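PDB 2HAY: putative NAD(P)H-flavin oxidoreductase, which binds flavin mononucleotide and, as a member of the nitroreductase family, probably passes electrons from NADH or NADPH through the flavin to its substrates. Local coordinates for residues Ala15-Arg19 with Met156-Leu161; Arg23-Lys29 with Tyr77-Ser83; Gly53-Leu59 with Phe85-Glu91. All coordinates share one frame; numbering follows the deposited sequence. Where two conformers were deposited one is given.

Interaction 1 (Ala15-Arg19 with Met156-Leu161); sequences ALHFR and MMTAAL. With FMN (flavin mononucleotide), chain I.
Ala15 and Ala160 set their methyl groups against each other, CB to CB at 4.0 Å, where the last turns of helix 6-18 meet the long helix 137-162. With alanine on both sides the backbones come close, and Ala160 CB also rests on the carbonyl O of Ala15. Leu161 CD2 and the selenium of selenomethionine Met157 both lie against the Ala15 methyl, so the small side chain is ringed by three apolar groups. In the conformer given, Met157, with CG trans to the backbone N (chi1 -179°) and then bent at both following bonds, points its terminal methyl toward Leu16 CD2, a doubtful contact, too tight to be taken literally. Phe18 comes obliquely with CD1 to the carbonyl O of Ala160. Arg19 leaves the helix with its CB 4.3 Å from Ala160 CB and its CD near the selenium of Met156, then turns its guanidinium edge-on to the FMN phosphate. NH1 donates to O2P at 2.9 Å, while NH2 is shared between O2P at 3.1 Å and O3P at 3.2 Å and also binds Leu44 O of the second subunit. Arg213, close beside Arg19, also hydrogen-bonds to FMN. An apolar helix contact thus carries a cationic end whose charge probably balances that of the bound phosphate.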
loop_
_atom_site.group_PDB
_atom_site.type_symbol
_atom_site.label_atom_id
_atom_site.label_comp_id
_atom_site.label_asym_id
_atom_site.label_seq_id
_atom_site.Cartn_x
_atom_site.Cartn_y
_atom_site.Cartn_z
ATOM N N ALA B 15 -17.709 -6.291 3.096
ATOM C CA ALA B 15 -16.288 -6.624 3.216
ATOM C C ALA B 15 -15.484 -5.563 3.982
ATOM O O ALA B 15 -14.632 -5.904 4.794
ATOM C CB ALA B 15 -15.670 -6.878 1.865
ATOM N N LEU B 16 -15.791 -4.294 3.741
ATOM C CA LEU B 16 -15.134 -3.183 4.447
ATOM C C LEU B 16 -15.413 -3.222 5.945
ATOM O O LEU B 16 -14.535 -2.937 6.739
ATOM C CB LEU B 16 -15.577 -1.826 3.874
ATOM C CG LEU B 16 -15.152 -1.509 2.444
ATOM C CD1 LEU B 16 -15.733 -0.169 2.025
ATOM C CD2 LEU B 16 -13.662 -1.506 2.381
ATOM N N HIS B 17 -16.632 -3.581 6.330
ATOM C CA HIS B 17 -16.954 -3.649 7.735
ATOM C C HIS B 17 -16.614 -4.991 8.392
ATOM O O HIS B 17 -16.374 -5.038 9.595
ATOM C CB HIS B 17 -18.383 -3.178 7.970
ATOM C CG HIS B 17 -18.571 -1.715 7.673
ATOM N ND1 HIS B 17 -18.577 -0.746 8.658
ATOM C CD2 HIS B 17 -18.719 -1.053 6.497
ATOM C CE1 HIS B 17 -18.742 0.444 8.103
ATOM N NE2 HIS B 17 -18.827 0.284 6.792
ATOM N N PHE B 18 -16.540 -6.062 7.596
ATOM C CA PHE B 18 -16.032 -7.365 8.051
ATOM C C PHE B 18 -14.546 -7.334 8.451
ATOM O O PHE B 18 -14.180 -7.837 9.534
ATOM C CB PHE B 18 -16.259 -8.458 6.997
ATOM C CG PHE B 18 -15.726 -9.821 7.400
ATOM C CD1 PHE B 18 -14.581 -10.332 6.806
ATOM C CD2 PHE B 18 -16.374 -10.586 8.380
ATOM C CE1 PHE B 18 -14.086 -11.573 7.156
ATOM C CE2 PHE B 18 -15.877 -11.843 8.748
ATOM C CZ PHE B 18 -14.734 -12.337 8.139
ATOM N N ARG B 19 -13.695 -6.792 7.576
ATOM C CA ARG B 19 -12.245 -6.756 7.835
ATOM C C ARG B 19 -11.908 -6.058 9.140
ATOM O O ARG B 19 -12.262 -4.900 9.358
ATOM C CB ARG B 19 -11.467 -6.078 6.712
ATOM C CG ARG B 19 -9.938 -6.397 6.782
ATOM C CD ARG B 19 -9.035 -5.285 6.290
ATOM N NE ARG B 19 -9.380 -4.016 6.914
ATOM C CZ ARG B 19 -9.035 -3.655 8.149
ATOM N NH1 ARG B 19 -8.303 -4.474 8.906
ATOM N NH2 ARG B 19 -9.438 -2.475 8.634
HETATM N N MSE B 156 -5.775 -8.376 1.334
HETATM C CA MSE B 156 -6.718 -8.230 2.435
HETATM C C MSE B 156 -8.155 -8.005 1.993
HETATM O O MSE B 156 -9.057 -8.507 2.646
HETATM C CB MSE B 156 -6.299 -7.101 3.363
HETATM C CG MSE B 156 -5.049 -7.447 4.207
HETATM SE SE MSE B 156 -4.810 -6.106 5.591
HETATM C CE MSE B 156 -4.360 -4.633 4.425
HETATM N N MSE B 157 -8.360 -7.253 0.908
HETATM C CA MSE B 157 -9.702 -7.062 0.334
HETATM C C MSE B 157 -10.244 -8.355 -0.279
HETATM O O MSE B 157 -11.409 -8.726 -0.056
HETATM C CB MSE B 157 -9.731 -5.926 -0.704
HETATM C CG MSE B 157 -11.126 -5.681 -1.304
HETATM SE SE MSE B 157 -12.465 -5.230 0.056
HETATM C CE MSE B 157 -11.883 -3.395 0.316
ATOM N N THR B 158 -9.397 -9.025 -1.053
ATOM C CA THR B 158 -9.705 -10.343 -1.598
ATOM C C THR B 158 -10.052 -11.330 -0.475
ATOM O O THR B 158 -11.099 -11.933 -0.527
ATOM C CB THR B 158 -8.535 -10.856 -2.464
ATOM O OG1 THR B 158 -8.280 -9.891 -3.490
ATOM C CG2 THR B 158 -8.874 -12.214 -3.123
ATOM N N ALA B 159 -9.200 -11.448 0.557
ATOM C CA ALA B 159 -9.540 -12.233 1.746
ATOM C C ALA B 159 -10.895 -11.841 2.352
ATOM O O ALA B 159 -11.699 -12.698 2.647
ATOM C CB ALA B 159 -8.419 -12.143 2.812
ATOM N N ALA B 160 -11.149 -10.543 2.509
ATOM C CA ALA B 160 -12.372 -10.078 3.142
ATOM C C ALA B 160 -13.622 -10.505 2.357
ATOM O O ALA B 160 -14.576 -10.987 2.945
ATOM C CB ALA B 160 -12.341 -8.572 3.322
ATOM N N LEU B 161 -13.573 -10.356 1.031
ATOM C CA LEU B 161 -14.639 -10.773 0.113
ATOM C C LEU B 161 -14.890 -12.286 0.161
ATOM O O LEU B 161 -15.998 -12.760 -0.111
ATOM C CB LEU B 161 -14.313 -10.333 -1.316
ATOM C CG LEU B 161 -14.442 -8.842 -1.585
ATOM C CD1 LEU B 161 -13.598 -8.430 -2.810
ATOM C CD2 LEU B 161 -15.903 -8.371 -1.763
HETATM N N1 FMN I . -1.751 -5.369 14.658
HETATM C C2 FMN I . -0.993 -6.116 15.575
HETATM O O2 FMN I . -1.530 -6.649 16.576
HETATM N N3 FMN I . 0.381 -6.277 15.362
HETATM C C4 FMN I . 1.033 -5.690 14.281
HETATM O O4 FMN I . 2.265 -5.690 14.169
HETATM C C4A FMN I . 0.293 -4.934 13.368
HETATM N N5 FMN I . 0.961 -4.358 12.288
HETATM C C5A FMN I . 0.259 -3.608 11.347
HETATM C C6 FMN I . 0.947 -3.060 10.262
HETATM C C7 FMN I . 0.261 -2.310 9.315
HETATM C C7M FMN I . 0.978 -1.947 8.042
HETATM C C8 FMN I . -1.129 -2.103 9.448
HETATM C C8M FMN I . -1.930 -1.675 8.259
HETATM C C9 FMN I . -1.818 -2.656 10.542
HETATM C C9A FMN I . -1.124 -3.423 11.503
HETATM N N10 FMN I . -1.790 -4.016 12.605
HETATM C C10 FMN I . -1.095 -4.775 13.549
HETATM C "C1'" FMN I . -3.254 -3.866 12.784
HETATM C "C2'" FMN I . -3.595 -2.458 13.298
HETATM O "O2'" FMN I . -3.478 -2.382 14.711
HETATM C "C3'" FMN I . -5.030 -2.112 12.880
HETATM O "O3'" FMN I . -5.156 -2.193 11.479
HETATM C "C4'" FMN I . -5.524 -0.747 13.342
HETATM O "O4'" FMN I . -5.398 -0.696 14.753
HETATM C "C5'" FMN I . -6.979 -0.514 12.884
HETATM O "O5'" FMN I . -7.907 -1.492 13.378
HETATM P P FMN I . -8.723 -2.512 12.426
HETATM O O1P FMN I . -9.215 -3.661 13.260
HETATM O O2P FMN I . -7.849 -2.981 11.294
HETATM O O3P FMN I . -9.901 -1.893 11.770
#

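Interaction 2 (Arg23-Lys29 with Tyr77-Ser83); sequences RVYKEEK and YQLETAS
Thr81 OG1 is held between two backbone groups: it donates to Tyr77 O at 2.7 Å and accepts the N-H of Tyr25 at 3.0 Å, in a nearly straight bond (171°). The first is the familiar i to i-4 bond of a helical threonine, here in the last turn of helix 76-81, and the second ties the loop after helix 6-18 to that turn at the rim of the FMN site. With OG1 set between the backbone N and carbonyl carbon (chi1 61°), the hydroxyl faces back along the helix. Tyr77 O takes both OG1 and the N-H of Thr81, from opposite faces of its carbonyl plane. Tyr25 crosses Thr81 at about a right angle: its ring meets OG1 and Gln78 CG at the edge, and CD1 lies 3.5 Å from Ala82 CA. Its hydroxyl bonds to Ser199 of strand 192-201. Gln78, like Arg23 a residue of the flavin pocket, lays CG and its amide along the Arg23 backbone, with NE2 3.9 Å from Arg23 CG. Beyond it the Arg23 guanidinium slants across Tyr77, the two planes 74° apart, and NH2 approaches CD1 at 3.7 Å. Val24 and Tyr77 lie side by side, pointing the same way, with CG2 of the valine against the tyrosine CB. At the far end Ser83 OG, bonded to the N-H of Ile30, sits 3.4 Å from Lys29 CA.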
loop_
_atom_site.group_PDB
_atom_site.type_symbol
_atom_site.label_atom_id
_atom_site.label_comp_id
_atom_site.label_asym_id
_atom_site.label_seq_id
_atom_site.Cartn_x
_atom_site.Cartn_y
_atom_site.Cartn_z
ATOM N N ARG B 23 -6.105 -11.141 15.677
ATOM C CA ARG B 23 -4.908 -11.692 16.327
ATOM C C ARG B 23 -4.974 -13.188 16.574
ATOM O O ARG B 23 -3.959 -13.883 16.440
ATOM C CB ARG B 23 -4.600 -10.971 17.638
ATOM C CG ARG B 23 -4.319 -9.466 17.463
ATOM C CD ARG B 23 -3.889 -8.789 18.783
ATOM N NE ARG B 23 -4.410 -9.492 19.965
ATOM C CZ ARG B 23 -3.663 -10.190 20.826
ATOM N NH1 ARG B 23 -4.248 -10.808 21.858
ATOM N NH2 ARG B 23 -2.336 -10.264 20.665
ATOM N N VAL B 24 -6.153 -13.684 16.937
ATOM C CA VAL B 24 -6.323 -15.099 17.268
ATOM C C VAL B 24 -7.278 -15.804 16.299
ATOM O O VAL B 24 -8.435 -15.390 16.126
ATOM C CB VAL B 24 -6.791 -15.299 18.723
ATOM C CG1 VAL B 24 -6.732 -16.777 19.090
ATOM C CG2 VAL B 24 -5.927 -14.481 19.678
ATOM N N TYR B 25 -6.762 -16.859 15.666
ATOM C CA TYR B 25 -7.493 -17.612 14.655
ATOM C C TYR B 25 -7.836 -18.987 15.186
ATOM O O TYR B 25 -7.158 -19.515 16.074
ATOM C CB TYR B 25 -6.668 -17.762 13.370
ATOM C CG TYR B 25 -6.221 -16.441 12.789
ATOM C CD1 TYR B 25 -5.042 -15.831 13.219
ATOM C CD2 TYR B 25 -7.007 -15.776 11.841
ATOM C CE1 TYR B 25 -4.636 -14.593 12.686
ATOM C CE2 TYR B 25 -6.613 -14.565 11.311
ATOM C CZ TYR B 25 -5.434 -13.976 11.750
ATOM O OH TYR B 25 -5.065 -12.773 11.245
ATOM N N LYS B 26 -8.898 -19.563 14.638
ATOM C CA LYS B 26 -9.175 -20.954 14.891
ATOM C C LYS B 26 -8.351 -21.845 13.971
ATOM O O LYS B 26 -7.566 -21.360 13.158
ATOM C CB LYS B 26 -10.669 -21.263 14.838
ATOM C CG LYS B 26 -11.402 -20.858 13.635
ATOM C CD LYS B 26 -12.846 -20.725 14.037
ATOM C CE LYS B 26 -13.784 -20.991 12.875
ATOM N NZ LYS B 26 -15.222 -21.047 13.314
ATOM N N GLU B 27 -8.515 -23.152 14.142
ATOM C CA GLU B 27 -7.651 -24.136 13.520
ATOM C C GLU B 27 -7.944 -24.374 12.035
ATOM O O GLU B 27 -7.084 -24.849 11.297
ATOM C CB GLU B 27 -7.702 -25.440 14.315
ATOM C CG GLU B 27 -6.390 -26.184 14.303
ATOM C CD GLU B 27 -6.289 -27.246 15.386
ATOM O OE1 GLU B 27 -5.239 -27.910 15.435
ATOM O OE2 GLU B 27 -7.242 -27.428 16.183
ATOM N N GLU B 28 -9.191 -24.060 11.687
ATOM C CA GLU B 28 -9.729 -24.084 10.329
ATOM C C GLU B 28 -8.818 -23.409 9.286
ATOM O O GLU B 28 -8.479 -22.216 9.368
ATOM C CB GLU B 28 -11.153 -23.493 10.299
ATOM C CG GLU B 28 -12.293 -24.511 10.606
ATOM C CD GLU B 28 -12.525 -24.831 12.107
ATOM O OE1 GLU B 28 -13.704 -25.054 12.484
ATOM O OE2 GLU B 28 -11.561 -24.895 12.907
ATOM N N LYS B 29 -8.444 -24.206 8.287
ATOM C CA LYS B 29 -7.506 -23.792 7.250
ATOM C C LYS B 29 -8.172 -23.234 5.997
ATOM O O LYS B 29 -9.321 -23.562 5.688
ATOM C CB LYS B 29 -6.574 -24.949 6.862
ATOM C CG LYS B 29 -5.681 -25.439 7.990
ATOM C CD LYS B 29 -6.096 -26.813 8.485
ATOM C CE LYS B 29 -5.461 -27.920 7.636
ATOM N NZ LYS B 29 -5.265 -29.164 8.406
ATOM N N TYR B 77 0.315 -14.281 18.637
ATOM C CA TYR B 77 -0.816 -15.184 18.484
ATOM C C TYR B 77 -1.084 -15.485 17.014
ATOM O O TYR B 77 -1.553 -16.564 16.677
ATOM C CB TYR B 77 -2.032 -14.640 19.219
ATOM C CG TYR B 77 -1.864 -14.783 20.702
ATOM C CD1 TYR B 77 -1.330 -13.752 21.463
ATOM C CD2 TYR B 77 -2.197 -15.972 21.342
ATOM C CE1 TYR B 77 -1.148 -13.885 22.839
ATOM C CE2 TYR B 77 -2.031 -16.121 22.733
ATOM C CZ TYR B 77 -1.497 -15.073 23.466
ATOM O OH TYR B 77 -1.321 -15.212 24.820
ATOM N N GLN B 78 -0.717 -14.559 16.136
ATOM C CA GLN B 78 -0.902 -14.769 14.698
ATOM C C GLN B 78 -0.030 -15.919 14.169
ATOM O O GLN B 78 -0.535 -16.816 13.498
ATOM C CB GLN B 78 -0.676 -13.469 13.926
ATOM C CG GLN B 78 -1.693 -12.388 14.238
ATOM C CD GLN B 78 -1.208 -11.379 15.269
ATOM O OE1 GLN B 78 -0.650 -11.737 16.322
ATOM N NE2 GLN B 78 -1.411 -10.097 14.966
ATOM N N LEU B 79 1.273 -15.894 14.497
ATOM C CA LEU B 79 2.184 -17.010 14.223
ATOM C C LEU B 79 1.727 -18.336 14.871
ATOM O O LEU B 79 1.890 -19.406 14.271
ATOM C CB LEU B 79 3.603 -16.660 14.680
ATOM C CG LEU B 79 4.417 -15.628 13.890
ATOM C CD1 LEU B 79 5.633 -15.203 14.697
ATOM C CD2 LEU B 79 4.859 -16.157 12.523
ATOM N N GLU B 80 1.157 -18.277 16.078
ATOM C CA GLU B 80 0.630 -19.473 16.722
ATOM C C GLU B 80 -0.558 -20.097 15.986
ATOM O O GLU B 80 -0.624 -21.325 15.845
ATOM C CB GLU B 80 0.155 -19.186 18.147
ATOM C CG GLU B 80 1.213 -19.124 19.195
ATOM C CD GLU B 80 1.739 -20.486 19.643
ATOM O OE1 GLU B 80 1.056 -21.537 19.483
ATOM O OE2 GLU B 80 2.860 -20.474 20.183
ATOM N N THR B 81 -1.509 -19.266 15.559
ATOM C CA THR B 81 -2.865 -19.757 15.281
ATOM C C THR B 81 -3.350 -19.574 13.846
ATOM O O THR B 81 -4.334 -20.209 13.434
ATOM C CB THR B 81 -3.899 -19.111 16.235
ATOM O OG1 THR B 81 -3.899 -17.701 16.054
ATOM C CG2 THR B 81 -3.576 -19.432 17.716
ATOM N N ALA B 82 -2.664 -18.728 13.077
ATOM C CA ALA B 82 -3.129 -18.394 11.733
ATOM C C ALA B 82 -3.060 -19.613 10.833
ATOM O O ALA B 82 -2.215 -20.476 11.014
ATOM C CB ALA B 82 -2.320 -17.233 11.138
ATOM N N SER B 83 -3.997 -19.709 9.899
ATOM C CA SER B 83 -3.976 -20.761 8.891
ATOM C C SER B 83 -2.756 -20.617 7.956
ATOM O O SER B 83 -2.013 -21.572 7.734
ATOM C CB SER B 83 -5.265 -20.697 8.090
ATOM O OG SER B 83 -5.132 -21.424 6.906
#

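Interaction 3 (Gly53-Leu59 with Phe85-Glu91); sequences GWRFVVL and FILLIAE
Val57 and Leu87 face each other as a hydrogen-bonded antiparallel pair, Val57 N reaching Leu87 O at 2.9 Å and Leu87 N reaching Val57 O at 2.8 Å, both donors in the carbonyl plane. Arg55 and Ile89 form the next such pair. At one end Leu59 N donates to Phe85 O at 2.8 Å, and a water sits between Leu59 O and Phe85 N, its distance to the carbonyl unusually short. At the other, Glu91 N binds Gly53 O from well above the carbonyl plane, 53° out of it. Between these rungs, CA-H...O contacts such as Ile86 CA to Val57 O fill in the ladder. The strands are neighbours in the antiparallel sheet of the nitroreductase fold. Strand 84-91 continues to strand 192-201, while 54-59, an edge strand of the sheet within the chain, pairs in parallel with a strand of the second subunit, so the sheet runs on across the dimer interface. One face carries Trp54, Phe56, Val58, Ile86, Leu88 and Ala90, and helix 137-162 packs against Trp54, Phe56, Leu88 and Ala90. Phe56 presents its ring edge to Leu88, CD1 to CG at 3.9 Å; its CZ stands 3.6 Å above one face of the Trp54 ring, offset toward the rim, the two planes steeply inclined. On the other face Val57 spreads its two methyls: CG1 touches Ile89 CG1 at 3.9 Å and CG2 lies beside Leu87 CD1. Leu59, with CG trans to the backbone N (chi1 -176°), meets Leu87 with CD2, methyl to methyl at 4.2 Å, and also packs on helix 62-68. Arg55 runs past Ile89 to a salt bridge with Glu192 and a bond to Val186 O.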
loop_
_atom_site.group_PDB
_atom_site.type_symbol
_atom_site.label_atom_id
_atom_site.label_comp_id
_atom_site.label_asym_id
_atom_site.label_seq_id
_atom_site.Cartn_x
_atom_site.Cartn_y
_atom_site.Cartn_z
ATOM N N GLY B 53 9.238 -5.333 -8.021
ATOM C CA GLY B 53 10.382 -5.657 -7.177
ATOM C C GLY B 53 9.906 -6.203 -5.853
ATOM O O GLY B 53 10.096 -5.598 -4.788
ATOM N N TRP B 54 9.247 -7.352 -5.908
ATOM C CA TRP B 54 8.600 -7.885 -4.704
ATOM C C TRP B 54 8.447 -9.383 -4.843
ATOM O O TRP B 54 8.500 -9.923 -5.979
ATOM C CB TRP B 54 7.220 -7.229 -4.488
ATOM C CG TRP B 54 6.237 -7.304 -5.682
ATOM C CD1 TRP B 54 6.217 -8.254 -6.692
ATOM C CD2 TRP B 54 5.135 -6.423 -5.946
ATOM N NE1 TRP B 54 5.174 -8.014 -7.543
ATOM C CE2 TRP B 54 4.495 -6.897 -7.123
ATOM C CE3 TRP B 54 4.619 -5.282 -5.300
ATOM C CZ2 TRP B 54 3.378 -6.269 -7.678
ATOM C CZ3 TRP B 54 3.500 -4.651 -5.855
ATOM C CH2 TRP B 54 2.882 -5.158 -7.030
ATOM N N ARG B 55 8.287 -10.054 -3.702
ATOM C CA ARG B 55 7.939 -11.460 -3.673
ATOM C C ARG B 55 6.983 -11.678 -2.542
ATOM O O ARG B 55 7.041 -10.969 -1.528
ATOM C CB ARG B 55 9.169 -12.374 -3.475
ATOM C CG ARG B 55 10.226 -12.227 -4.564
ATOM C CD ARG B 55 11.198 -13.397 -4.639
ATOM N NE ARG B 55 12.069 -13.424 -3.485
ATOM C CZ ARG B 55 11.991 -14.306 -2.486
ATOM N NH1 ARG B 55 12.878 -14.244 -1.484
ATOM N NH2 ARG B 55 11.073 -15.271 -2.494
ATOM N N PHE B 56 6.127 -12.680 -2.705
ATOM C CA PHE B 56 5.175 -13.000 -1.677
ATOM C C PHE B 56 5.383 -14.442 -1.302
ATOM O O PHE B 56 5.260 -15.332 -2.150
ATOM C CB PHE B 56 3.768 -12.696 -2.182
ATOM C CG PHE B 56 3.643 -11.288 -2.667
ATOM C CD1 PHE B 56 3.479 -10.244 -1.760
ATOM C CD2 PHE B 56 3.785 -10.991 -4.020
ATOM C CE1 PHE B 56 3.435 -8.915 -2.211
ATOM C CE2 PHE B 56 3.731 -9.680 -4.462
ATOM C CZ PHE B 56 3.547 -8.640 -3.545
ATOM N N VAL B 57 5.782 -14.670 -0.057
ATOM C CA VAL B 57 6.101 -16.039 0.337
ATOM C C VAL B 57 5.209 -16.614 1.423
ATOM O O VAL B 57 5.018 -16.015 2.478
ATOM C CB VAL B 57 7.639 -16.372 0.492
ATOM C CG1 VAL B 57 8.574 -15.186 0.168
ATOM C CG2 VAL B 57 7.984 -17.204 1.805
ATOM N N VAL B 58 4.641 -17.772 1.103
ATOM C CA VAL B 58 3.815 -18.491 2.054
ATOM C C VAL B 58 4.727 -19.239 3.000
ATOM O O VAL B 58 5.407 -20.191 2.604
ATOM C CB VAL B 58 2.793 -19.400 1.352
ATOM C CG1 VAL B 58 1.935 -20.116 2.371
ATOM C CG2 VAL B 58 1.908 -18.558 0.393
ATOM N N LEU B 59 4.763 -18.772 4.241
ATOM C CA LEU B 59 5.628 -19.360 5.258
ATOM C C LEU B 59 4.838 -20.424 6.029
ATOM O O LEU B 59 4.139 -20.111 6.987
ATOM C CB LEU B 59 6.179 -18.298 6.225
ATOM C CG LEU B 59 7.171 -18.844 7.268
ATOM C CD1 LEU B 59 8.354 -19.532 6.610
ATOM C CD2 LEU B 59 7.658 -17.746 8.195
ATOM N N PHE B 85 0.522 -17.750 6.656
ATOM C CA PHE B 85 1.309 -16.597 7.022
ATOM C C PHE B 85 2.117 -16.222 5.805
ATOM O O PHE B 85 2.825 -17.067 5.251
ATOM C CB PHE B 85 2.229 -16.963 8.176
ATOM C CG PHE B 85 2.449 -15.852 9.126
ATOM C CD1 PHE B 85 3.470 -14.942 8.913
ATOM C CD2 PHE B 85 1.646 -15.719 10.247
ATOM C CE1 PHE B 85 3.676 -13.897 9.795
ATOM C CE2 PHE B 85 1.845 -14.671 11.140
ATOM C CZ PHE B 85 2.855 -13.762 10.915
ATOM N N ILE B 86 1.996 -14.971 5.370
ATOM C CA ILE B 86 2.653 -14.526 4.131
ATOM C C ILE B 86 3.678 -13.447 4.408
ATOM O O ILE B 86 3.376 -12.462 5.076
ATOM C CB ILE B 86 1.628 -13.999 3.095
ATOM C CG1 ILE B 86 0.762 -15.168 2.580
ATOM C CG2 ILE B 86 2.327 -13.273 1.954
ATOM C CD1 ILE B 86 -0.335 -14.748 1.604
ATOM N N LEU B 87 4.886 -13.637 3.882
ATOM C CA LEU B 87 5.947 -12.644 3.989
ATOM C C LEU B 87 5.970 -11.807 2.737
ATOM O O LEU B 87 6.043 -12.360 1.645
ATOM C CB LEU B 87 7.328 -13.329 4.167
ATOM C CG LEU B 87 7.414 -14.449 5.199
ATOM C CD1 LEU B 87 8.822 -15.046 5.174
ATOM C CD2 LEU B 87 7.064 -13.942 6.598
ATOM N N LEU B 88 5.917 -10.484 2.905
ATOM C CA LEU B 88 5.986 -9.542 1.767
ATOM C C LEU B 88 7.420 -9.049 1.691
ATOM O O LEU B 88 7.936 -8.451 2.641
ATOM C CB LEU B 88 5.005 -8.377 1.939
ATOM C CG LEU B 88 3.519 -8.724 1.882
ATOM C CD1 LEU B 88 3.000 -9.340 3.220
ATOM C CD2 LEU B 88 2.737 -7.490 1.501
ATOM N N ILE B 89 8.087 -9.379 0.589
ATOM C CA ILE B 89 9.522 -9.112 0.415
ATOM C C ILE B 89 9.701 -8.041 -0.655
ATOM O O ILE B 89 9.059 -8.121 -1.727
ATOM C CB ILE B 89 10.287 -10.413 -0.018
ATOM C CG1 ILE B 89 9.965 -11.623 0.874
ATOM C CG2 ILE B 89 11.817 -10.179 -0.169
ATOM C CD1 ILE B 89 10.139 -11.416 2.367
ATOM N N ALA B 90 10.529 -7.025 -0.374
ATOM C CA ALA B 90 10.836 -6.000 -1.393
ATOM C C ALA B 90 12.308 -6.026 -1.874
ATOM O O ALA B 90 13.220 -6.342 -1.090
ATOM C CB ALA B 90 10.464 -4.625 -0.889
ATOM N N GLU B 91 12.531 -5.664 -3.146
ATOM C CA GLU B 91 13.887 -5.620 -3.742
ATOM C C GLU B 91 14.715 -4.436 -3.224
ATOM O O GLU B 91 14.182 -3.334 -3.069
ATOM C CB GLU B 91 13.788 -5.470 -5.251
ATOM C CG GLU B 91 13.975 -6.725 -6.018
ATOM C CD GLU B 91 13.612 -6.607 -7.519
ATOM O OE1 GLU B 91 13.784 -5.522 -8.115
ATOM O OE2 GLU B 91 13.152 -7.626 -8.105
HETATM O O HOH W 1 1.711 -20.273 6.468
#

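In the fold
From the N terminus, helix 6-18 ends in interaction 1, whose partner on helix 137-162 comes 137 residues later; this widest loop encloses the other two contacts. The chain adjoining Arg19 leads directly into residues 23-29, which interaction 2 joins to helix 76-81. Strand 54-59 lies inside that loop, but its partner, strand 84-91, follows helix 76-81, so interactions 2 and 3 cross along the chain. They also touch: Leu79 CD2 packs on Phe85 CZ at 3.5 Å. Interactions 1 and 2 bring residues to the FMN site with centres about 17 Å apart, while interactions 1 and 3 both meet the second subunit.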